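Local atomic coordinates of tartronic semialdehyde reductase (Salmonella typhimurium, PDB entry 1YB4), a protein that catalyses the NAD(P)H-dependent interconversion of 2-hydroxy-3-oxopropanoate (tartronate semialdehyde) and (R)-glycerate. Residues L190-A193 and S194-A198; V283-L286 and E287-N291. One frame throughout, in Å; residues are numbered along the deposited sequence.

Overall arrangement
After the N-terminal Rossmann-type nucleotide-binding domain, the chain enters the all-helical C-terminal part through the long helix 167-195. Interaction 1 (190-198) is the last turn of that helix and the turn that ends it; interaction 2 (283-291) is the short helix 283-290 near the C terminus. Each contact closes only a helical turn, and they follow in series, neither nesting nor crossing. Their centres nevertheless lie about 12 Å apart, because the last helix packs back on the far end of the long one: V191 CG2 is 3.8 Å from V283 CG2, and K195 of interaction 1 reaches A290 O, at the carbonyl end of helix 283-290. Both contacts also touch the second subunit.

Interaction 1: L190-A193 and S194-A198; sequences LVFA and SKAGA
F192 overlaps A196 one turn further on, its CE1 4.3 Å from A196 CB. The methyl lies near the rim of the ring, approached obliquely, and the ring also packs on V173 of the second subunit. Beneath the side chains, regular helical bonds still run: S194 N donates to L190 O, and K195 N points almost straight at V191 O (2.8 Å, N-H...O angle 178°). The next one, from A196 N to F192 O, is already weak. Here the helix ends in a Schellman motif. G197 N turns back to S194 O (2.7 Å) and A198 N to A193 O (3.0 Å), so the carbonyls of A193 and S194 find donors although the helix has stopped. The reversal needs the positive phi of G197 (103°), at which a CB would be jammed against the carbonyl oxygen of A196; glycine therefore suits the position. The motif's hydrophobic pair flanks it: A193 CB and A198 CB stand 4.5 Å apart, and both methyls touch V203 of helix 200-207, alanine serving as a small apolar residue at each of the two positions. K195 leaves the turn by another path. A chi1 of -170° sets its CG opposite the backbone N, and with the chain beyond it extended, the aliphatic part touches the local backbone only near CB, at 3.6 Å from V191 O, while NZ travels outward to bond A290 O of the same chain and A253 O of the second subunit.

Interaction 2: V283-L286 and E287-N291; sequences VQAL and ELMAN
Three successive i to i+4 backbone bonds, E287 N to V283 O (3.0 Å), L288 N to Q284 O (2.9 Å) and M289 N to A285 O (3.1 Å), make 283-290 a short alpha helix. It finishes in a Schellman motif: N291 takes up positive phi as the C-prime residue, H292 N returns to E287 O, and N291 N makes a weak bond to L288 O. Asparagine tolerates this left-handed conformation better than most residues that carry a side chain. Along one flank E287 folds back over the first turn. Its CG lies anti to the carbonyl carbon (chi1 -70°), which carries the chain past V283, with CD 4.0 Å from V283 CG2. OE1 lies over the backbone of Q284, 3.3 Å from Q284 CA, with Q284 CG a little farther off. This buried carboxylate is well supplied with partners: OE1 forms a salt bridge with K293, while OE2 forms one with R227 and accepts a hydrogen bond from L294 N. The acid thus holds the C-terminal residues through K293 and L294, R227 joins it to another part of the chain, and it probably remains charged. L286 packs on E184 and E188 of helix 167-195, whereas L288 and M289 lie against their own counterparts in the third subunit. M289, a methionine position modelled as selenomethionine, has a long unbranched chain that bends at chi3 (83°); its SE lies 4.5 Å from A285 CB and only 3.2 Å from A285 O, the carbonyl oxygen that already accepts the bond from M289 N.

Interaction 1: L190-A193 and S194-A198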
ATOM      1  N   LEU A 190     -15.109  -2.644 -10.060  1.00 27.68           N
ATOM      2  CA  LEU A 190     -16.204  -1.972 -10.751  1.00 28.10           C
ATOM      3  C   LEU A 190     -15.821  -0.574 -11.273  1.00 26.89           C
ATOM      4  O   LEU A 190     -16.138  -0.231 -12.417  1.00 28.17           O
ATOM      5  CB  LEU A 190     -17.434  -1.911  -9.836  1.00 24.96           C
ATOM      6  CG  LEU A 190     -18.055  -3.284  -9.551  1.00 26.72           C
ATOM      7  CD1 LEU A 190     -19.187  -3.173  -8.553  1.00 26.87           C
ATOM      8  CD2 LEU A 190     -18.587  -3.870 -10.832  1.00 26.53           C
ATOM      9  N   VAL A 191     -15.133   0.231 -10.461  1.00 25.68           N
ATOM     10  CA  VAL A 191     -14.711   1.553 -10.931  1.00 24.78           C
ATOM     11  C   VAL A 191     -13.883   1.331 -12.206  1.00 26.06           C
ATOM     12  O   VAL A 191     -14.073   2.008 -13.219  1.00 30.57           O
ATOM     13  CB  VAL A 191     -13.871   2.315  -9.860  1.00 22.01           C
ATOM     14  CG1 VAL A 191     -13.281   3.577 -10.437  1.00 14.56           C
ATOM     15  CG2 VAL A 191     -14.744   2.669  -8.695  1.00 14.39           C
ATOM     16  N   PHE A 192     -12.991   0.349 -12.167  1.00 26.83           N
ATOM     17  CA  PHE A 192     -12.161   0.017 -13.321  1.00 25.71           C
ATOM     18  C   PHE A 192     -13.022  -0.452 -14.500  1.00 26.97           C
ATOM     19  O   PHE A 192     -12.856   0.014 -15.622  1.00 24.13           O
ATOM     20  CB  PHE A 192     -11.195  -1.104 -12.962  1.00 24.29           C
ATOM     21  CG  PHE A 192     -10.817  -1.949 -14.133  1.00 23.52           C
ATOM     22  CD1 PHE A 192      -9.894  -1.493 -15.065  1.00 23.16           C
ATOM     23  CD2 PHE A 192     -11.441  -3.169 -14.346  1.00 22.92           C
ATOM     24  CE1 PHE A 192      -9.599  -2.241 -16.193  1.00 27.16           C
ATOM     25  CE2 PHE A 192     -11.151  -3.925 -15.478  1.00 24.79           C
ATOM     26  CZ  PHE A 192     -10.234  -3.464 -16.404  1.00 22.88           C
ATOM     27  N   ALA A 193     -13.914  -1.409 -14.244  1.00 26.77           N
ATOM     28  CA  ALA A 193     -14.795  -1.928 -15.289  1.00 27.11           C
ATOM     29  C   ALA A 193     -15.567  -0.762 -15.879  1.00 28.79           C
ATOM     30  O   ALA A 193     -15.766  -0.680 -17.081  1.00 30.94           O
ATOM     31  CB  ALA A 193     -15.774  -2.952 -14.708  1.00 26.06           C
ATOM     32  N   SER A 194     -16.001   0.149 -15.019  1.00 30.50           N
ATOM     33  CA  SER A 194     -16.761   1.289 -15.493  1.00 30.35           C
ATOM     34  C   SER A 194     -15.934   2.188 -16.399  1.00 31.54           C
ATOM     35  O   SER A 194     -16.324   2.441 -17.539  1.00 30.76           O
ATOM     36  CB  SER A 194     -17.299   2.092 -14.319  1.00 28.46           C
ATOM     37  OG  SER A 194     -18.000   3.221 -14.793  1.00 25.60           O
ATOM     38  N   LYS A 195     -14.795   2.668 -15.892  1.00 31.13           N
ATOM     39  CA  LYS A 195     -13.928   3.551 -16.671  1.00 29.65           C
ATOM     40  C   LYS A 195     -13.426   2.862 -17.940  1.00 30.94           C
ATOM     41  O   LYS A 195     -12.954   3.520 -18.870  1.00 29.98           O
ATOM     42  CB  LYS A 195     -12.739   4.038 -15.824  1.00 28.19           C
ATOM     43  CG  LYS A 195     -11.918   5.149 -16.491  1.00 30.59           C
ATOM     44  CD  LYS A 195     -11.019   5.909 -15.499  1.00 30.87           C
ATOM     45  CE  LYS A 195     -10.483   7.199 -16.122  1.00 30.49           C
ATOM     46  NZ  LYS A 195      -9.675   8.046 -15.193  1.00 28.22           N
ATOM     47  N   ALA A 196     -13.536   1.538 -17.982  1.00 31.15           N
ATOM     48  CA  ALA A 196     -13.106   0.777 -19.150  1.00 31.68           C
ATOM     49  C   ALA A 196     -14.229   0.758 -20.201  1.00 31.37           C
ATOM     50  O   ALA A 196     -14.022   0.355 -21.345  1.00 33.34           O
ATOM     51  CB  ALA A 196     -12.716  -0.660 -18.737  1.00 27.72           C
ATOM     52  N   GLY A 197     -15.414   1.211 -19.809  1.00 30.97           N
ATOM     53  CA  GLY A 197     -16.539   1.232 -20.726  1.00 32.37           C
ATOM     54  C   GLY A 197     -17.589   0.139 -20.546  1.00 33.10           C
ATOM     55  O   GLY A 197     -18.586   0.111 -21.273  1.00 33.74           O
ATOM     56  N   ALA A 198     -17.377  -0.766 -19.596  1.00 32.55           N
ATOM     57  CA  ALA A 198     -18.325  -1.849 -19.359  1.00 33.27           C
ATOM     58  C   ALA A 198     -19.408  -1.385 -18.388  1.00 36.11           C
ATOM     59  O   ALA A 198     -19.239  -0.378 -17.693  1.00 38.96           O
ATOM     60  CB  ALA A 198     -17.597  -3.063 -18.796  1.00 33.24           C
TER

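Interaction 2: V283-L286 and E287-N291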
ATOM      1  N   VAL A 283     -16.570   3.046  -2.208  1.00 29.93           N
ATOM      2  CA  VAL A 283     -16.374   3.206  -3.642  1.00 27.13           C
ATOM      3  C   VAL A 283     -16.084   4.629  -4.058  1.00 26.78           C
ATOM      4  O   VAL A 283     -15.366   4.876  -5.032  1.00 29.90           O
ATOM      5  CB  VAL A 283     -17.604   2.667  -4.431  1.00 27.01           C
ATOM      6  CG1 VAL A 283     -18.843   3.454  -4.064  1.00 25.27           C
ATOM      7  CG2 VAL A 283     -17.338   2.719  -5.937  1.00 23.69           C
ATOM      8  N   GLN A 284     -16.627   5.577  -3.315  1.00 29.07           N
ATOM      9  CA  GLN A 284     -16.413   6.979  -3.647  1.00 31.09           C
ATOM     10  C   GLN A 284     -14.938   7.372  -3.577  1.00 28.18           C
ATOM     11  O   GLN A 284     -14.493   8.250  -4.313  1.00 25.76           O
ATOM     12  CB  GLN A 284     -17.240   7.875  -2.717  1.00 34.93           C
ATOM     13  CG  GLN A 284     -18.740   7.665  -2.863  1.00 39.30           C
ATOM     14  CD  GLN A 284     -19.551   8.733  -2.161  1.00 42.18           C
ATOM     15  OE1 GLN A 284     -19.559   8.821  -0.932  1.00 47.15           O
ATOM     16  NE2 GLN A 284     -20.233   9.561  -2.943  1.00 43.57           N
ATOM     17  N   ALA A 285     -14.182   6.720  -2.698  1.00 26.77           N
ATOM     18  CA  ALA A 285     -12.770   7.039  -2.559  1.00 26.98           C
ATOM     19  C   ALA A 285     -12.028   6.711  -3.831  1.00 27.01           C
ATOM     20  O   ALA A 285     -11.197   7.490  -4.283  1.00 26.64           O
ATOM     21  CB  ALA A 285     -12.171   6.293  -1.401  1.00 28.79           C
ATOM     22  N   LEU A 286     -12.323   5.556  -4.417  1.00 27.88           N
ATOM     23  CA  LEU A 286     -11.653   5.194  -5.654  1.00 28.50           C
ATOM     24  C   LEU A 286     -12.197   5.987  -6.842  1.00 29.77           C
ATOM     25  O   LEU A 286     -11.478   6.236  -7.812  1.00 28.25           O
ATOM     26  CB  LEU A 286     -11.756   3.692  -5.893  1.00 26.75           C
ATOM     27  CG  LEU A 286     -10.912   3.010  -4.818  1.00 26.21           C
ATOM     28  CD1 LEU A 286     -11.755   2.742  -3.607  1.00 23.82           C
ATOM     29  CD2 LEU A 286     -10.357   1.748  -5.339  1.00 27.36           C
ATOM     30  N   GLU A 287     -13.464   6.392  -6.770  1.00 32.37           N
ATOM     31  CA  GLU A 287     -14.029   7.189  -7.856  1.00 31.82           C
ATOM     32  C   GLU A 287     -13.266   8.509  -7.859  1.00 30.54           C
ATOM     33  O   GLU A 287     -12.880   9.005  -8.907  1.00 30.85           O
ATOM     34  CB  GLU A 287     -15.527   7.434  -7.646  1.00 29.19           C
ATOM     35  CG  GLU A 287     -16.376   6.185  -7.824  1.00 32.53           C
ATOM     36  CD  GLU A 287     -17.831   6.411  -7.456  1.00 32.52           C
ATOM     37  OE1 GLU A 287     -18.079   7.108  -6.452  1.00 34.26           O
ATOM     38  OE2 GLU A 287     -18.724   5.885  -8.151  1.00 30.07           O
ATOM     39  N   LEU A 288     -13.026   9.058  -6.672  1.00 30.89           N
ATOM     40  CA  LEU A 288     -12.301  10.323  -6.535  1.00 30.32           C
ATOM     41  C   LEU A 288     -10.880  10.202  -7.098  1.00 32.72           C
ATOM     42  O   LEU A 288     -10.411  11.069  -7.851  1.00 29.88           O
ATOM     43  CB  LEU A 288     -12.235  10.719  -5.055  1.00 27.78           C
ATOM     44  CG  LEU A 288     -11.538  12.033  -4.692  1.00 31.07           C
ATOM     45  CD1 LEU A 288     -12.256  13.179  -5.354  1.00 31.32           C
ATOM     46  CD2 LEU A 288     -11.538  12.231  -3.181  1.00 29.99           C
HETATM   47  N   MSE A 289     -10.212   9.110  -6.727  1.00 31.95           N
HETATM   48  CA  MSE A 289      -8.846   8.852  -7.143  1.00 32.52           C
HETATM   49  C   MSE A 289      -8.687   8.515  -8.623  1.00 31.86           C
HETATM   50  O   MSE A 289      -7.569   8.479  -9.138  1.00 34.84           O
HETATM   51  CB  MSE A 289      -8.263   7.743  -6.258  1.00 36.96           C
HETATM   52  CG  MSE A 289      -8.092   8.179  -4.793  1.00 42.42           C
HETATM   53 SE   MSE A 289      -8.198   6.774  -3.447  1.00 50.61          SE
HETATM   54  CE  MSE A 289      -6.366   6.143  -3.545  1.00 50.41           C
ATOM     55  N   ALA A 290      -9.803   8.292  -9.307  1.00 27.79           N
ATOM     56  CA  ALA A 290      -9.777   7.965 -10.719  1.00 26.42           C
ATOM     57  C   ALA A 290     -10.523   9.024 -11.513  1.00 28.18           C
ATOM     58  O   ALA A 290     -10.453   9.053 -12.746  1.00 29.34           O
ATOM     59  CB  ALA A 290     -10.416   6.605 -10.944  1.00 25.70           C
ATOM     60  N   ASN A 291     -11.218   9.911 -10.807  1.00 28.81           N
ATOM     61  CA  ASN A 291     -12.011  10.958 -11.449  1.00 28.45           C
ATOM     62  C   ASN A 291     -13.003  10.275 -12.398  1.00 29.99           C
ATOM     63  O   ASN A 291     -13.086  10.606 -13.578  1.00 27.03           O
ATOM     64  CB  ASN A 291     -11.116  11.922 -12.236  1.00 29.77           C
ATOM     65  CG  ASN A 291     -11.820  13.246 -12.550  1.00 33.77           C
ATOM     66  OD1 ASN A 291     -12.935  13.503 -12.069  1.00 32.14           O
ATOM     67  ND2 ASN A 291     -11.169  14.095 -13.346  1.00 28.91           N
TER